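Local structure of purine nucleosidase, (IunH-1) (Sulfolobus solfataricus, 3T8J) at residues 36-40 with 41-45; 134-137 with 138-142; 156-159 with 160-163. The protein is a tetrameric alpha/beta protein of the nucleosidase clan, built round a largely parallel sheet, with a bound sodium ion. One frame throughout, in Å; residues are numbered along the deposited sequence.

From the N terminus, contact 1 comes first: residues 36-40 form the end of the loop after strand 27-33 and lead into helix 40-53, close to the sodium ion. Contact 2 joins helix 125-133 to the short helix 137-140 and the start of strand 141-147. The chain then follows that strand through the sheet, and contact 3 turns back on itself in the long loop before helix 163-167. The three lie in series, none enclosing or crossing another. Contacts 1 and 3 meet in space, where Asn-37 and Gly-36 pack on Phe-163; the nearest atoms of contact 2 are about 17 Å from contact 1 and 19 Å from contact 3.

Contact 1 of 3, residues 36-40 with 41-45; sequences GNISY and EQEVK
The carboxylate of Glu-43 reaches back from the first turn of a helix to the loop before it, where its OE2 accepts a nearly straight hydrogen bond from the backbone N of Ile-38 (3.2 Å, N-H...O angle 172°). The donor comes to the anti side of OE2, 32° out of the carboxylate plane. With CG of Glu-43 anti to its own carbonyl carbon (chi1 -66°) and the chain extended beyond it, the side chain runs antiparallel to that of Ile-38, bringing Glu-43 CG to 3.5 Å from Ile-38 CG1. Further out, Ile-38 CD1 rests on Gln-42 CG at 3.8 Å. Tyr-40 is bordered by two helix residues: Glu-41, in one of its two conformers, brings OE2 to the ring edge, while Val-44 CG2 lies over one face, offset toward the rim. This is the N-terminal entry of helix 40-53, following strand 27-33 of the alpha/beta core, and Ser-39 is its N-cap residue. The carbonyl O of Ser-39 accepts from Glu-43 N (3.0 Å) and weakly from Gln-42 N; Tyr-40 O accepts from Val-44 N. A water accepts from Glu-41 N (3.0 Å) and also hydrogen-bonds Ser-39 OG, bridging the cap residue to the first turn. Behind this shell, Glu-76 accepts from Ser-39 N, and the amide of Gln-42 donates to Asn-46 OD1 and Val-89 O. Asn-37 N donates to Asp-9, a ligand of the sodium ion.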
loop_
_atom_site.group_PDB
_atom_site.type_symbol
_atom_site.label_atom_id
_atom_site.label_comp_id
_atom_site.label_asym_id
_atom_site.label_seq_id
_atom_site.Cartn_x
_atom_site.Cartn_y
_atom_site.Cartn_z
ATOM N N GLY A 36 12.089 7.601 21.032
ATOM C CA GLY A 36 10.946 6.772 21.405
ATOM C C GLY A 36 10.088 7.413 22.485
ATOM O O GLY A 36 9.381 8.364 22.223
ATOM N N ASN A 37 10.106 6.812 23.657
ATOM C CA ASN A 37 9.144 7.095 24.721
ATOM C C ASN A 37 8.968 8.577 25.058
ATOM O O ASN A 37 7.834 9.031 25.222
ATOM C CB ASN A 37 9.577 6.408 26.018
ATOM C CG ASN A 37 9.303 4.909 26.041
ATOM O OD1 ASN A 37 8.300 4.424 25.506
ATOM N ND2 ASN A 37 10.175 4.179 26.722
ATOM N N ILE A 38 10.070 9.302 25.221
ATOM C CA ILE A 38 9.978 10.723 25.641
ATOM C C ILE A 38 10.991 11.584 24.874
ATOM O O ILE A 38 11.787 11.072 24.078
ATOM C CB ILE A 38 10.175 10.894 27.175
ATOM C CG1 ILE A 38 11.629 10.602 27.563
ATOM C CG2 ILE A 38 9.185 10.041 27.961
ATOM C CD1 ILE A 38 11.989 11.026 28.969
ATOM N N SER A 39 11.011 12.876 25.128
ATOM C CA SER A 39 11.958 13.772 24.472
ATOM C C SER A 39 13.379 13.204 24.513
ATOM O O SER A 39 13.897 12.805 25.569
ATOM C CB SER A 39 11.916 15.155 25.129
ATOM O OG SER A 39 13.193 15.759 25.180
ATOM N N TYR A 40 13.999 13.173 23.341
ATOM C CA TYR A 40 15.313 12.522 23.171
ATOM C C TYR A 40 16.389 13.083 24.117
ATOM O O TYR A 40 17.126 12.319 24.742
ATOM C CB TYR A 40 15.730 12.644 21.704
ATOM C CG TYR A 40 17.147 12.252 21.335
ATOM C CD1 TYR A 40 17.453 10.970 20.926
ATOM C CD2 TYR A 40 18.163 13.197 21.347
ATOM C CE1 TYR A 40 18.767 10.649 20.560
ATOM C CE2 TYR A 40 19.459 12.888 20.971
ATOM C CZ TYR A 40 19.747 11.622 20.572
ATOM O OH TYR A 40 21.066 11.376 20.167
ATOM N N GLU A 41 16.483 14.402 24.269
ATOM C CA GLU A 41 17.569 14.922 25.096
ATOM C C GLU A 41 17.367 14.565 26.591
ATOM O O GLU A 41 18.341 14.349 27.318
ATOM C CB GLU A 41 17.757 16.429 24.899
ATOM C CG GLU A 41 18.031 16.870 23.464
ATOM C CD GLU A 41 19.405 16.448 22.933
ATOM O OE1 GLU A 41 20.322 16.184 23.740
ATOM O OE2 GLU A 41 19.575 16.398 21.694
ATOM N N GLN A 42 16.115 14.412 27.030
ATOM C CA GLN A 42 15.852 13.944 28.378
ATOM C C GLN A 42 16.190 12.452 28.528
ATOM O O GLN A 42 16.621 12.005 29.601
ATOM C CB GLN A 42 14.416 14.242 28.833
ATOM C CG GLN A 42 14.139 13.920 30.314
ATOM C CD GLN A 42 15.019 14.717 31.287
ATOM O OE1 GLN A 42 15.122 15.956 31.172
ATOM N NE2 GLN A 42 15.647 14.040 32.243
ATOM N N GLU A 43 15.995 11.689 27.465
ATOM C CA GLU A 43 16.399 10.264 27.500
ATOM C C GLU A 43 17.887 10.104 27.752
ATOM O O GLU A 43 18.302 9.208 28.505
ATOM C CB GLU A 43 15.993 9.561 26.197
ATOM C CG GLU A 43 14.514 9.436 25.974
ATOM C CD GLU A 43 14.174 8.746 24.666
ATOM O OE1 GLU A 43 15.066 8.712 23.772
ATOM O OE2 GLU A 43 13.045 8.234 24.541
ATOM N N VAL A 44 18.706 10.950 27.124
ATOM C CA VAL A 44 20.154 10.938 27.353
ATOM C C VAL A 44 20.487 11.271 28.812
ATOM O O VAL A 44 21.258 10.597 29.494
ATOM C CB VAL A 44 20.891 11.887 26.381
ATOM C CG1 VAL A 44 22.388 11.915 26.654
ATOM C CG2 VAL A 44 20.595 11.572 24.918
ATOM N N LYS A 45 19.861 12.335 29.331
ATOM C CA LYS A 45 20.078 12.723 30.709
ATOM C C LYS A 45 19.606 11.670 31.715
ATOM O O LYS A 45 20.262 11.438 32.727
ATOM C CB LYS A 45 19.422 14.089 31.000
ATOM C CG LYS A 45 19.947 15.260 30.130
ATOM C CD LYS A 45 21.428 15.512 30.223
ATOM C CE LYS A 45 21.874 16.746 29.396
ATOM N NZ LYS A 45 21.425 18.073 29.971
HETATM O O HOH W 1 14.867 16.331 22.547
#

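Contact 2 of 3, residues 134-137 with 138-142; sequences DNSI and VKKIK
Lys-140 reaches back along one helical turn to Ser-136, its NZ donating to Ser-136 OG at 3.0 Å. That hydroxyl in turn donates to Asp-134 OD1 (2.6 Å), so lysine, serine and aspartate are linked in a chain of hydrogen bonds. OG meets OD1 on the syn side, 34° out of the carboxylate plane. Ser-136 N reaches the same oxygen at 3.1 Å, from the same face but higher above the plane (44°). The bond from Ser-136 N to Asp-134 OD1 is the capping bond of the turn that leads into helix 137-140. OG of Ser-136 stands between its backbone N and carbonyl carbon (chi1 76°), a setting that lets hydroxyl and amide grip one carboxylate oxygen together. The lysine chain is extended beyond CG and passes over the backbone of Ser-136, with Lys-140 CG 3.5 Å from Ser-136 O; NZ also donates to Asn-110 OD1.

Residues 134-137 form a type I beta turn, which with the one-turn helix 137-140 connects helix 125-133 to strand 141-147 of the central sheet. Ile-141 N donates to Ile-137 O (2.9 Å), whereas Lys-140 N to Ser-136 O is a weak bond. A water accepts from Lys-139 N and donates weakly to Asn-135 O. On the apolar side, Ile-141 CD1 packs against Ile-137 CB at 4.1 Å; Ile-137 also touches Ala-109 and Ala-130, joining the turn to helices 101-111 and 125-133. Lys-140 NZ lies 4.3 Å from Asp-134 OD2, too far for a salt bridge, yet its charge would probably favour the ionised carboxylate that accepts both bonds from Ser-136.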
loop_
_atom_site.group_PDB
_atom_site.type_symbol
_atom_site.label_atom_id
_atom_site.label_comp_id
_atom_site.label_asym_id
_atom_site.label_seq_id
_atom_site.Cartn_x
_atom_site.Cartn_y
_atom_site.Cartn_z
ATOM N N ASP A 134 28.029 -1.476 8.490
ATOM C CA ASP A 134 28.922 -2.665 8.579
ATOM C C ASP A 134 28.090 -3.934 8.739
ATOM O O ASP A 134 27.706 -4.328 9.844
ATOM C CB ASP A 134 29.916 -2.513 9.739
ATOM C CG ASP A 134 30.949 -3.609 9.787
ATOM O OD1 ASP A 134 30.887 -4.559 8.986
ATOM O OD2 ASP A 134 31.871 -3.516 10.637
ATOM N N ASN A 135 27.844 -4.624 7.627
ATOM C CA ASN A 135 27.018 -5.821 7.662
ATOM C C ASN A 135 27.607 -6.974 8.498
ATOM O O ASN A 135 26.859 -7.880 8.895
ATOM C CB ASN A 135 26.774 -6.369 6.257
ATOM C CG ASN A 135 26.003 -5.457 5.301
ATOM O OD1 ASN A 135 25.932 -5.822 4.118
ATOM N ND2 ASN A 135 25.399 -4.338 5.743
ATOM N N SER A 136 28.927 -6.944 8.744
ATOM C CA SER A 136 29.648 -7.993 9.496
ATOM C C SER A 136 29.242 -8.098 10.959
ATOM O O SER A 136 29.532 -9.083 11.635
ATOM C CB SER A 136 31.175 -7.836 9.366
ATOM O OG SER A 136 31.689 -6.789 10.145
ATOM N N ILE A 137 28.517 -7.093 11.474
ATOM C CA ILE A 137 28.083 -7.166 12.867
ATOM C C ILE A 137 27.078 -8.293 13.118
ATOM O O ILE A 137 26.847 -8.676 14.257
ATOM C CB ILE A 137 27.529 -5.803 13.439
ATOM C CG1 ILE A 137 26.195 -5.385 12.792
ATOM C CG2 ILE A 137 28.562 -4.692 13.305
ATOM C CD1 ILE A 137 25.555 -4.146 13.453
ATOM N N VAL A 138 26.475 -8.847 12.062
ATOM C CA VAL A 138 25.532 -9.941 12.238
ATOM C C VAL A 138 26.219 -11.197 12.829
ATOM O O VAL A 138 25.636 -11.869 13.675
ATOM C CB VAL A 138 24.830 -10.289 10.922
ATOM C CG1 VAL A 138 24.111 -11.620 11.021
ATOM C CG2 VAL A 138 23.855 -9.195 10.525
ATOM N N LYS A 139 27.444 -11.469 12.422
ATOM C CA LYS A 139 28.197 -12.552 13.068
ATOM C C LYS A 139 28.855 -12.109 14.369
ATOM O O LYS A 139 28.926 -12.900 15.340
ATOM C CB LYS A 139 29.237 -13.164 12.153
ATOM C CG LYS A 139 29.940 -14.354 12.864
ATOM C CD LYS A 139 30.579 -15.300 11.957
ATOM C CE LYS A 139 31.432 -16.264 12.760
ATOM N NZ LYS A 139 32.040 -17.299 11.878
ATOM N N LYS A 140 29.364 -10.875 14.408
ATOM C CA LYS A 140 30.123 -10.403 15.578
ATOM C C LYS A 140 29.256 -10.234 16.830
ATOM O O LYS A 140 29.744 -10.411 17.956
ATOM C CB LYS A 140 30.865 -9.097 15.271
ATOM C CG LYS A 140 31.935 -9.279 14.214
ATOM C CD LYS A 140 32.500 -7.991 13.704
ATOM C CE LYS A 140 33.529 -8.269 12.606
ATOM N NZ LYS A 140 34.025 -7.005 11.996
ATOM N N ILE A 141 27.991 -9.888 16.643
ATOM C CA ILE A 141 27.054 -9.879 17.757
ATOM C C ILE A 141 26.476 -11.288 17.949
ATOM O O ILE A 141 25.849 -11.881 17.030
ATOM C CB ILE A 141 25.950 -8.822 17.527
ATOM C CG1 ILE A 141 26.573 -7.425 17.549
ATOM C CG2 ILE A 141 24.791 -9.031 18.520
ATOM C CD1 ILE A 141 25.628 -6.295 17.075
ATOM N N LYS A 142 26.697 -11.847 19.133
ATOM C CA LYS A 142 26.274 -13.199 19.480
ATOM C C LYS A 142 24.754 -13.368 19.507
ATOM O O LYS A 142 24.204 -14.385 19.082
ATOM C CB LYS A 142 26.875 -13.558 20.864
ATOM C CG LYS A 142 26.491 -14.899 21.407
ATOM C CD LYS A 142 27.224 -15.207 22.697
ATOM C CE LYS A 142 26.838 -16.577 23.219
ATOM N NZ LYS A 142 27.781 -17.053 24.249
HETATM O O HOH W 2 28.102 -11.098 9.374
#

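Contact 3 of 3, residues 156-159 with 160-163; sequences NITP and VAEF
The Phe-163 ring is met at its edge, near the ring plane, by Ile-157, whose CD1 lies 3.9 Å from Phe-163 CD1; the two side chains run at a slant to each other. Beside them the flat amide of Asn-156 turns its OD1 to Phe-163 N (2.9 Å), which lies in the carbonyl plane on a lone pair. A chi1 of 59° folds the Asn-156 amide back over its own backbone, where OD1 also accepts weakly from Ile-157 N. A water joins the other end of the amide to Glu-162, accepting from Asn-156 ND2 (3.0 Å) and donating to Glu-162 OE2 (2.7 Å). The segments form a buried loop that doubles back on itself between strand 141-147 and helix 163-167. Glu-162 is the N-cap residue of that helix, its carboxylate accepting from Asn-164 N and Ile-165 N. At the bend, Thr-158 OG1 accepts from Val-160 N (3.2 Å), an ST turn, and weakly from Ala-161 N, while Ala-161 O takes weak bonds from Asn-156 N and Ile-157 N. The third subunit packs on the turn: its Thr-281 and Arg-276 hydrogen-bond Ile-157 O and Pro-159 O, and its Trp-283 touches Val-160.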
loop_
_atom_site.group_PDB
_atom_site.type_symbol
_atom_site.label_atom_id
_atom_site.label_comp_id
_atom_site.label_asym_id
_atom_site.label_seq_id
_atom_site.Cartn_x
_atom_site.Cartn_y
_atom_site.Cartn_z
ATOM N N ASN A 156 -0.265 -1.737 21.705
ATOM C CA ASN A 156 -0.359 -0.623 22.670
ATOM C C ASN A 156 -0.411 0.756 22.016
ATOM O O ASN A 156 -1.316 1.551 22.307
ATOM C CB ASN A 156 0.695 -0.719 23.790
ATOM C CG ASN A 156 2.155 -0.723 23.331
ATOM O OD1 ASN A 156 2.476 -0.780 22.147
ATOM N ND2 ASN A 156 3.068 -0.661 24.308
ATOM N N ILE A 157 0.504 1.038 21.095
ATOM C CA ILE A 157 0.528 2.358 20.454
ATOM C C ILE A 157 -0.634 2.518 19.469
ATOM O O ILE A 157 -1.204 3.600 19.370
ATOM C CB ILE A 157 1.910 2.648 19.788
ATOM C CG1 ILE A 157 1.983 4.099 19.296
ATOM C CG2 ILE A 157 2.260 1.623 18.664
ATOM C CD1 ILE A 157 1.824 5.188 20.371
ATOM N N THR A 158 -0.965 1.467 18.733
ATOM C CA THR A 158 -2.195 1.379 17.947
ATOM C C THR A 158 -2.921 0.118 18.408
ATOM O O THR A 158 -2.345 -0.704 19.149
ATOM C CB THR A 158 -1.973 1.352 16.437
ATOM O OG1 THR A 158 -1.584 0.003 16.059
ATOM C CG2 THR A 158 -0.918 2.330 15.977
ATOM N N PRO A 159 -4.168 -0.076 17.969
ATOM C CA PRO A 159 -4.852 -1.302 18.372
ATOM C C PRO A 159 -4.101 -2.606 18.029
ATOM O O PRO A 159 -4.244 -3.595 18.736
ATOM C CB PRO A 159 -6.155 -1.233 17.603
ATOM C CG PRO A 159 -6.429 0.227 17.484
ATOM C CD PRO A 159 -5.075 0.845 17.267
ATOM N N VAL A 160 -3.293 -2.584 16.971
ATOM C CA VAL A 160 -2.679 -3.818 16.474
ATOM C C VAL A 160 -1.139 -3.864 16.470
ATOM O O VAL A 160 -0.579 -4.925 16.141
ATOM C CB VAL A 160 -3.195 -4.146 15.045
ATOM C CG1 VAL A 160 -4.699 -4.484 15.055
ATOM C CG2 VAL A 160 -2.913 -3.031 14.066
ATOM N N ALA A 161 -0.469 -2.766 16.811
ATOM C CA ALA A 161 0.992 -2.676 16.786
ATOM C C ALA A 161 1.578 -2.255 18.139
ATOM O O ALA A 161 0.954 -1.461 18.900
ATOM C CB ALA A 161 1.466 -1.723 15.675
ATOM N N GLU A 162 2.773 -2.740 18.402
ATOM C CA GLU A 162 3.571 -2.433 19.572
ATOM C C GLU A 162 4.523 -1.255 19.281
ATOM O O GLU A 162 5.046 -1.094 18.178
ATOM C CB GLU A 162 4.334 -3.685 20.014
ATOM C CG GLU A 162 5.215 -3.522 21.214
ATOM C CD GLU A 162 6.553 -2.902 20.887
ATOM O OE1 GLU A 162 7.079 -3.142 19.760
ATOM O OE2 GLU A 162 7.101 -2.208 21.770
ATOM N N PHE A 163 4.737 -0.419 20.298
ATOM C CA PHE A 163 5.450 0.838 20.162
ATOM C C PHE A 163 6.844 0.755 19.527
ATOM O O PHE A 163 7.131 1.498 18.592
ATOM C CB PHE A 163 5.562 1.490 21.541
ATOM C CG PHE A 163 6.164 2.859 21.529
ATOM C CD1 PHE A 163 5.392 3.954 21.153
ATOM C CD2 PHE A 163 7.477 3.067 21.922
ATOM C CE1 PHE A 163 5.937 5.238 21.153
ATOM C CE2 PHE A 163 8.013 4.347 21.938
ATOM C CZ PHE A 163 7.231 5.434 21.581
HETATM O O HOH W 3 5.956 -1.407 24.076
#